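Local coordinates for adhesion and penetration protein autotransporter (Haemophilus influenzae, PDB 3SYJ) that promotes adherence to and invasion of host cells as the self-associating passenger domain of an autotransporter, and is probably also a serine protease, at residues Q66-V71 / V75-V80; D317-P322 / G326-S331. All coordinates share one frame; numbering follows the deposited sequence.

Interaction 1 (Q66-V71 / V75-V80); sequences QYIVSV and VGYTDV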
ATOM      1  N   GLN A  66     -20.129 -21.472 -58.429  1.00 20.08           N
ATOM      2  CA  GLN A  66     -19.500 -21.264 -59.735  1.00 17.99           C
ATOM      3  C   GLN A  66     -20.466 -20.719 -60.786  1.00 18.51           C
ATOM      4  O   GLN A  66     -20.297 -20.977 -61.973  1.00 18.43           O
ATOM      5  CB  GLN A  66     -18.814 -22.546 -60.243  1.00 16.37           C
ATOM      6  CG  GLN A  66     -19.735 -23.764 -60.414  1.00 22.04           C
ATOM      7  CD  GLN A  66     -19.039 -24.972 -61.070  1.00 22.50           C
ATOM      8  OE1 GLN A  66     -17.993 -24.835 -61.715  1.00 19.39           O
ATOM      9  NE2 GLN A  66     -19.630 -26.158 -60.909  1.00 24.75           N
ATOM     10  N   TYR A  67     -21.478 -19.967 -60.357  1.00 20.37           N
ATOM     11  CA  TYR A  67     -22.432 -19.380 -61.301  1.00 21.76           C
ATOM     12  C   TYR A  67     -22.712 -17.895 -61.049  1.00 22.04           C
ATOM     13  O   TYR A  67     -22.811 -17.448 -59.906  1.00 19.60           O
ATOM     14  CB  TYR A  67     -23.749 -20.156 -61.315  1.00 18.42           C
ATOM     15  CG  TYR A  67     -23.620 -21.578 -61.786  1.00 21.71           C
ATOM     16  CD1 TYR A  67     -23.813 -21.907 -63.119  1.00 20.70           C
ATOM     17  CD2 TYR A  67     -23.307 -22.596 -60.894  1.00 21.20           C
ATOM     18  CE1 TYR A  67     -23.698 -23.208 -63.551  1.00 22.47           C
ATOM     19  CE2 TYR A  67     -23.188 -23.904 -61.315  1.00 22.26           C
ATOM     20  CZ  TYR A  67     -23.383 -24.204 -62.644  1.00 26.20           C
ATOM     21  OH  TYR A  67     -23.265 -25.505 -63.072  1.00 27.03           O
ATOM     22  N   ILE A  68     -22.838 -17.138 -62.132  1.00 19.92           N
ATOM     23  CA  ILE A  68     -23.216 -15.736 -62.047  1.00 16.01           C
ATOM     24  C   ILE A  68     -24.466 -15.504 -62.871  1.00 19.26           C
ATOM     25  O   ILE A  68     -24.942 -16.407 -63.571  1.00 18.96           O
ATOM     26  CB  ILE A  68     -22.101 -14.809 -62.554  1.00 18.83           C
ATOM     27  CG1 ILE A  68     -21.668 -15.215 -63.967  1.00 16.26           C
ATOM     28  CG2 ILE A  68     -20.925 -14.830 -61.591  1.00 15.50           C
ATOM     29  CD1 ILE A  68     -20.686 -14.255 -64.601  1.00 14.24           C
ATOM     30  N   VAL A  69     -25.005 -14.294 -62.780  1.00 22.52           N
ATOM     31  CA  VAL A  69     -26.187 -13.917 -63.550  1.00 17.56           C
ATOM     32  C   VAL A  69     -25.963 -12.547 -64.175  1.00 16.98           C
ATOM     33  O   VAL A  69     -25.335 -11.677 -63.570  1.00 15.67           O
ATOM     34  CB  VAL A  69     -27.455 -13.909 -62.681  1.00 17.44           C
ATOM     35  CG1 VAL A  69     -27.472 -12.701 -61.753  1.00 14.12           C
ATOM     36  CG2 VAL A  69     -28.690 -13.918 -63.553  1.00 20.20           C
ATOM     37  N   SER A  70     -26.456 -12.370 -65.397  1.00 17.82           N
ATOM     38  CA  SER A  70     -26.311 -11.113 -66.129  1.00 20.53           C
ATOM     39  C   SER A  70     -27.237 -11.154 -67.339  1.00 20.94           C
ATOM     40  O   SER A  70     -28.006 -12.099 -67.484  1.00 24.37           O
ATOM     41  CB  SER A  70     -24.860 -10.912 -66.573  1.00 17.46           C
ATOM     42  OG  SER A  70     -24.644  -9.603 -67.063  1.00 16.74           O
ATOM     43  N   VAL A  71     -27.179 -10.139 -68.201  1.00 22.93           N
ATOM     44  CA  VAL A  71     -27.977 -10.155 -69.428  1.00 22.01           C
ATOM     45  C   VAL A  71     -27.203 -10.816 -70.578  1.00 21.05           C
ATOM     46  O   VAL A  71     -25.977 -10.697 -70.667  1.00 19.27           O
ATOM     47  CB  VAL A  71     -28.463  -8.721 -69.858  1.00 26.70           C
ATOM     48  CG1 VAL A  71     -29.546  -8.196 -68.915  1.00 16.56           C
ATOM     49  CG2 VAL A  71     -27.297  -7.742 -69.952  1.00 21.08           C
ATOM     50  N   VAL A  75     -22.281  -9.500 -74.426  1.00 31.16           N
ATOM     51  CA  VAL A  75     -21.728 -10.584 -75.229  1.00 28.72           C
ATOM     52  C   VAL A  75     -20.208 -10.605 -75.271  1.00 25.26           C
ATOM     53  O   VAL A  75     -19.621 -11.498 -75.875  1.00 31.56           O
ATOM     54  CB  VAL A  75     -22.253 -10.519 -76.687  1.00 29.31           C
ATOM     55  CG1 VAL A  75     -23.755 -10.692 -76.719  1.00 19.33           C
ATOM     56  CG2 VAL A  75     -21.846  -9.204 -77.336  1.00 23.65           C
ATOM     57  N   GLY A  76     -19.571  -9.635 -74.624  1.00 21.70           N
ATOM     58  CA  GLY A  76     -18.129  -9.488 -74.727  1.00 20.88           C
ATOM     59  C   GLY A  76     -17.260 -10.008 -73.587  1.00 26.68           C
ATOM     60  O   GLY A  76     -16.156 -10.509 -73.830  1.00 27.91           O
ATOM     61  N   TYR A  77     -17.729  -9.884 -72.347  1.00 20.15           N
ATOM     62  CA  TYR A  77     -16.887 -10.227 -71.201  1.00 25.01           C
ATOM     63  C   TYR A  77     -16.703 -11.734 -71.102  1.00 22.36           C
ATOM     64  O   TYR A  77     -17.606 -12.487 -71.417  1.00 20.56           O
ATOM     65  CB  TYR A  77     -17.433  -9.633 -69.894  1.00 20.49           C
ATOM     66  CG  TYR A  77     -18.623 -10.343 -69.292  1.00 21.13           C
ATOM     67  CD1 TYR A  77     -18.593 -10.781 -67.969  1.00 20.71           C
ATOM     68  CD2 TYR A  77     -19.791 -10.549 -70.024  1.00 21.21           C
ATOM     69  CE1 TYR A  77     -19.687 -11.419 -67.397  1.00 20.72           C
ATOM     70  CE2 TYR A  77     -20.893 -11.186 -69.460  1.00 19.68           C
ATOM     71  CZ  TYR A  77     -20.834 -11.623 -68.144  1.00 20.87           C
ATOM     72  OH  TYR A  77     -21.913 -12.265 -67.565  1.00 16.70           O
ATOM     73  N   THR A  78     -15.523 -12.168 -70.676  1.00 26.19           N
ATOM     74  CA  THR A  78     -15.207 -13.595 -70.640  1.00 25.36           C
ATOM     75  C   THR A  78     -14.823 -14.064 -69.243  1.00 24.48           C
ATOM     76  O   THR A  78     -14.524 -15.237 -69.041  1.00 22.43           O
ATOM     77  CB  THR A  78     -14.043 -13.916 -71.584  1.00 22.47           C
ATOM     78  OG1 THR A  78     -12.925 -13.083 -71.249  1.00 24.55           O
ATOM     79  CG2 THR A  78     -14.443 -13.647 -73.013  1.00 21.19           C
ATOM     80  N   ASP A  79     -14.829 -13.146 -68.283  1.00 26.91           N
ATOM     81  CA  ASP A  79     -14.420 -13.466 -66.920  1.00 21.24           C
ATOM     82  C   ASP A  79     -14.890 -12.410 -65.931  1.00 22.02           C
ATOM     83  O   ASP A  79     -15.297 -11.313 -66.323  1.00 23.43           O
ATOM     84  CB  ASP A  79     -12.898 -13.622 -66.846  1.00 22.38           C
ATOM     85  CG  ASP A  79     -12.159 -12.468 -67.489  1.00 25.32           C
ATOM     86  OD1 ASP A  79     -12.444 -11.307 -67.133  1.00 30.70           O
ATOM     87  OD2 ASP A  79     -11.287 -12.721 -68.347  1.00 29.75           O
ATOM     88  N   VAL A  80     -14.840 -12.749 -64.647  1.00 17.79           N
ATOM     89  CA  VAL A  80     -15.204 -11.806 -63.598  1.00 16.36           C
ATOM     90  C   VAL A  80     -14.200 -11.898 -62.466  1.00 17.30           C
ATOM     91  O   VAL A  80     -13.469 -12.883 -62.360  1.00 16.00           O
ATOM     92  CB  VAL A  80     -16.624 -12.071 -63.044  1.00 12.53           C
ATOM     93  CG1 VAL A  80     -17.682 -11.701 -64.084  1.00 14.45           C
ATOM     94  CG2 VAL A  80     -16.776 -13.521 -62.615  1.00 15.13           C
TER
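Apolar contact comes first: the end of Ile68 meets both Val80 and the rim of Tyr77. Ile68 and Val80 point at each other tip to tip, with Ile68 CD1 4.0 Å from Val80 CG1. With chi1 at 54°, Ile68 CG1 stands between its backbone N and carbonyl carbon, and the chain then runs extended to put CD1 at the edge of the Tyr77 ring, near its plane and 4.1 Å from Tyr77 CE1. Val80 CG1 lies at that ring's edge too, in the ring plane, so methyls border the aromatic rim from both segments.

Packing of polar on apolar atoms makes up the rest. Tyr77 OH sits 3.4 Å from Ser70 CB, an approach oblique to the ring. The two hydroxyls do not bond to each other; Tyr77 OH pairs with His117 NE2, while Ser70 OG is held by Val59 O and Asn74 ND2. No hydrogen bond joins the segments, and their nearest CA atoms, those of Ile68 and Val80, are 9.1 Å apart, which rules out direct strand pairing.

The contact belongs to the S6 peptidase domain, of the chymotrypsin-like PA clan. The Ser70 side chain is about 7 Å from that of Ser218, the nucleophile by similarity, so this packing lies beside the probable active site. Around it, strand 67-69 pairs antiparallel with strand 61-64, strand 79-80 pairs with strand 96-100, and Leu121 of strand 120-121 touches both Ile68 and Val80.

Interaction 2 (D317-P322 / G326-S331); sequences DKVHNP and GPNIYS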
ATOM      1  N   ASP A 317     -20.528 -19.607 -78.122  1.00 29.64           N
ATOM      2  CA  ASP A 317     -21.634 -20.288 -77.472  1.00 27.07           C
ATOM      3  C   ASP A 317     -22.927 -20.092 -78.257  1.00 32.24           C
ATOM      4  O   ASP A 317     -22.972 -19.325 -79.220  1.00 32.11           O
ATOM      5  CB  ASP A 317     -21.793 -19.750 -76.051  1.00 31.81           C
ATOM      6  CG  ASP A 317     -22.321 -20.780 -75.082  1.00 31.47           C
ATOM      7  OD1 ASP A 317     -22.903 -21.793 -75.525  1.00 30.93           O
ATOM      8  OD2 ASP A 317     -22.156 -20.568 -73.865  1.00 31.35           O
ATOM      9  N   LYS A 318     -23.974 -20.792 -77.838  1.00 32.85           N
ATOM     10  CA  LYS A 318     -25.272 -20.703 -78.484  1.00 31.83           C
ATOM     11  C   LYS A 318     -25.798 -19.277 -78.413  1.00 39.45           C
ATOM     12  O   LYS A 318     -25.765 -18.650 -77.355  1.00 37.10           O
ATOM     13  CB  LYS A 318     -26.273 -21.660 -77.820  1.00 37.86           C
ATOM     14  CG  LYS A 318     -26.070 -23.138 -78.167  1.00 42.22           C
ATOM     15  CD  LYS A 318     -26.948 -24.079 -77.310  1.00 62.30           C
ATOM     16  CE  LYS A 318     -26.370 -24.315 -75.895  1.00 57.38           C
ATOM     17  NZ  LYS A 318     -27.118 -25.339 -75.088  1.00 44.39           N
ATOM     18  N   VAL A 319     -26.276 -18.769 -79.547  1.00 37.45           N
ATOM     19  CA  VAL A 319     -26.962 -17.484 -79.595  1.00 34.06           C
ATOM     20  C   VAL A 319     -28.422 -17.693 -79.989  1.00 31.84           C
ATOM     21  O   VAL A 319     -28.707 -18.181 -81.082  1.00 33.31           O
ATOM     22  CB  VAL A 319     -26.298 -16.540 -80.606  1.00 31.99           C
ATOM     23  CG1 VAL A 319     -26.990 -15.188 -80.594  1.00 31.70           C
ATOM     24  CG2 VAL A 319     -24.814 -16.393 -80.298  1.00 28.30           C
ATOM     25  N   HIS A 320     -29.343 -17.324 -79.106  1.00 31.19           N
ATOM     26  CA  HIS A 320     -30.768 -17.579 -79.331  1.00 36.76           C
ATOM     27  C   HIS A 320     -31.541 -16.371 -79.864  1.00 35.25           C
ATOM     28  O   HIS A 320     -32.666 -16.504 -80.342  1.00 38.27           O
ATOM     29  CB  HIS A 320     -31.424 -18.085 -78.047  1.00 36.10           C
ATOM     30  CG  HIS A 320     -30.840 -19.365 -77.548  1.00 40.22           C
ATOM     31  ND1 HIS A 320     -31.267 -20.598 -77.991  1.00 41.64           N
ATOM     32  CD2 HIS A 320     -29.849 -19.606 -76.657  1.00 34.80           C
ATOM     33  CE1 HIS A 320     -30.568 -21.543 -77.389  1.00 43.41           C
ATOM     34  NE2 HIS A 320     -29.702 -20.967 -76.575  1.00 42.24           N
ATOM     35  N   ASN A 321     -30.932 -15.198 -79.776  1.00 32.80           N
ATOM     36  CA  ASN A 321     -31.546 -13.984 -80.278  1.00 33.46           C
ATOM     37  C   ASN A 321     -30.525 -13.207 -81.095  1.00 32.72           C
ATOM     38  O   ASN A 321     -29.470 -12.838 -80.585  1.00 34.35           O
ATOM     39  CB  ASN A 321     -32.075 -13.148 -79.115  1.00 35.50           C
ATOM     40  CG  ASN A 321     -32.865 -11.937 -79.571  1.00 34.91           C
ATOM     41  OD1 ASN A 321     -32.493 -11.260 -80.535  1.00 34.14           O
ATOM     42  ND2 ASN A 321     -33.956 -11.647 -78.867  1.00 29.08           N
ATOM     43  N   PRO A 322     -30.835 -12.964 -82.378  1.00 32.95           N
ATOM     44  CA  PRO A 322     -29.913 -12.333 -83.332  1.00 33.52           C
ATOM     45  C   PRO A 322     -29.448 -10.961 -82.864  1.00 30.20           C
ATOM     46  O   PRO A 322     -28.396 -10.484 -83.296  1.00 32.40           O
ATOM     47  CB  PRO A 322     -30.763 -12.184 -84.600  1.00 35.59           C
ATOM     48  CG  PRO A 322     -31.878 -13.155 -84.438  1.00 40.89           C
ATOM     49  CD  PRO A 322     -32.160 -13.207 -82.968  1.00 33.42           C
ATOM     50  N   GLY A 326     -22.633 -11.724 -81.230  1.00 28.83           N
ATOM     51  CA  GLY A 326     -21.359 -11.167 -80.820  1.00 25.57           C
ATOM     52  C   GLY A 326     -20.424 -12.302 -80.447  1.00 33.29           C
ATOM     53  O   GLY A 326     -20.796 -13.471 -80.566  1.00 26.04           O
ATOM     54  N   PRO A 327     -19.264 -12.017 -79.868  1.00 28.60           N
ATOM     55  CA  PRO A 327     -18.304 -13.053 -79.501  1.00 27.45           C
ATOM     56  C   PRO A 327     -18.830 -14.218 -78.648  1.00 33.36           C
ATOM     57  O   PRO A 327     -18.601 -15.338 -78.990  1.00 29.37           O
ATOM     58  CB  PRO A 327     -17.227 -12.276 -78.792  1.00 30.72           C
ATOM     59  CG  PRO A 327     -17.356 -10.968 -79.284  1.00 31.08           C
ATOM     60  CD  PRO A 327     -18.759 -10.708 -79.500  1.00 24.52           C
ATOM     61  N   ASN A 328     -19.570 -13.958 -77.592  1.00 33.93           N
ATOM     62  CA  ASN A 328     -20.222 -15.040 -76.861  1.00 38.29           C
ATOM     63  C   ASN A 328     -19.321 -16.228 -76.506  1.00 40.58           C
ATOM     64  O   ASN A 328     -19.693 -17.362 -76.613  1.00 41.86           O
ATOM     65  CB  ASN A 328     -21.425 -15.537 -77.610  1.00 28.29           C
ATOM     66  CG  ASN A 328     -22.568 -14.627 -77.504  1.00 31.54           C
ATOM     67  OD1 ASN A 328     -23.263 -14.650 -76.541  1.00 33.94           O
ATOM     68  ND2 ASN A 328     -22.792 -13.832 -78.517  1.00 28.43           N
ATOM     69  N   ILE A 329     -18.132 -15.914 -76.079  1.00 26.95           N
ATOM     70  CA  ILE A 329     -17.123 -16.892 -75.872  1.00 36.38           C
ATOM     71  C   ILE A 329     -17.415 -17.833 -74.714  1.00 31.65           C
ATOM     72  O   ILE A 329     -17.770 -17.405 -73.658  1.00 32.01           O
ATOM     73  CB  ILE A 329     -15.804 -16.224 -75.700  1.00 27.68           C
ATOM     74  CG1 ILE A 329     -15.326 -15.715 -77.052  1.00 31.85           C
ATOM     75  CG2 ILE A 329     -14.851 -17.165 -75.105  1.00 32.51           C
ATOM     76  CD1 ILE A 329     -14.443 -14.574 -76.973  1.00 28.33           C
ATOM     77  N   TYR A 330     -17.261 -19.125 -74.938  1.00 31.14           N
ATOM     78  CA  TYR A 330     -17.265 -20.100 -73.851  1.00 26.86           C
ATOM     79  C   TYR A 330     -16.151 -21.130 -73.990  1.00 27.02           C
ATOM     80  O   TYR A 330     -15.351 -21.024 -74.884  1.00 24.34           O
ATOM     81  CB  TYR A 330     -18.635 -20.732 -73.674  1.00 20.54           C
ATOM     82  CG  TYR A 330     -18.911 -21.880 -74.547  1.00 28.59           C
ATOM     83  CD1 TYR A 330     -19.262 -23.094 -74.031  1.00 29.68           C
ATOM     84  CD2 TYR A 330     -18.833 -21.765 -75.910  1.00 30.46           C
ATOM     85  CE1 TYR A 330     -19.520 -24.132 -74.847  1.00 32.41           C
ATOM     86  CE2 TYR A 330     -19.080 -22.788 -76.700  1.00 30.16           C
ATOM     87  CZ  TYR A 330     -19.424 -23.973 -76.176  1.00 29.56           C
ATOM     88  OH  TYR A 330     -19.691 -24.989 -76.990  1.00 30.44           O
ATOM     89  N   SER A 331     -16.086 -22.102 -73.076  1.00 27.66           N
ATOM     90  CA  SER A 331     -15.002 -23.073 -73.096  1.00 25.39           C
ATOM     91  C   SER A 331     -15.547 -24.495 -73.164  1.00 27.09           C
ATOM     92  O   SER A 331     -15.796 -25.121 -72.134  1.00 29.89           O
ATOM     93  CB  SER A 331     -14.131 -22.908 -71.856  1.00 22.23           C
ATOM     94  OG  SER A 331     -12.989 -23.746 -71.928  1.00 24.44           O
TER
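The carboxylate of Asp317 lies stacked on the ring of Tyr330, where the loop leaves the paired antiparallel strands 315-316 and 329-330 of a beta hairpin. The two planes are 14° apart, and Asp317 CG stands 3.6 Å above the ring plane, offset toward the rim. Tyr330 CG stands between backbone N and carbonyl carbon (chi1 85°), which brings the ring alongside Asp317. The carboxylate's orientation is fixed by several partners: OD1 forms a salt bridge with Lys100 and takes the backbone N-H of Lys318 on its anti side, tilted out of the carboxylate plane, while OD2 receives Arg101 N. Since Lys100 and Arg101 lie at the end of strand 96-100, these polar bonds of Asp317 tie the hairpin to the protease domain.

On the backbone, Asp317 N donates a nearly straight bond of 2.8 Å to Asn328 O, the hydrogen bond that joins the two segments. Val319 and Asn328 then cross at about a right angle, with Val319 CG2 3.7 Å from Asn328 ND2. The Asn328 amide is held by Asn103 at OD1, and its ND2 donates to Gly326 O at 2.9 Å, approaching from above the carbonyl plane, 65° out of it.

Overall arrangement
From the N terminus, interaction 1 comes first and closes the connection 70-78 between strands 67-69 and 79-80 of the protease domain. Some 240 residues later, interaction 2 closes the hairpin loop 318-327, in a hairpin inserted between strands 301-308 and 340-343, after the first strands of the beta-helix. The two loops are in series and neither nest nor cross. In space they meet, their centres 12 Å apart: Val75 O probably accepts a hydrogen bond from Asn328 N at 3.0 Å, and Thr78 CG2 packs on Ile329 CB at 4.0 Å. Together they join the protease domain to this hairpin from the beta-helix.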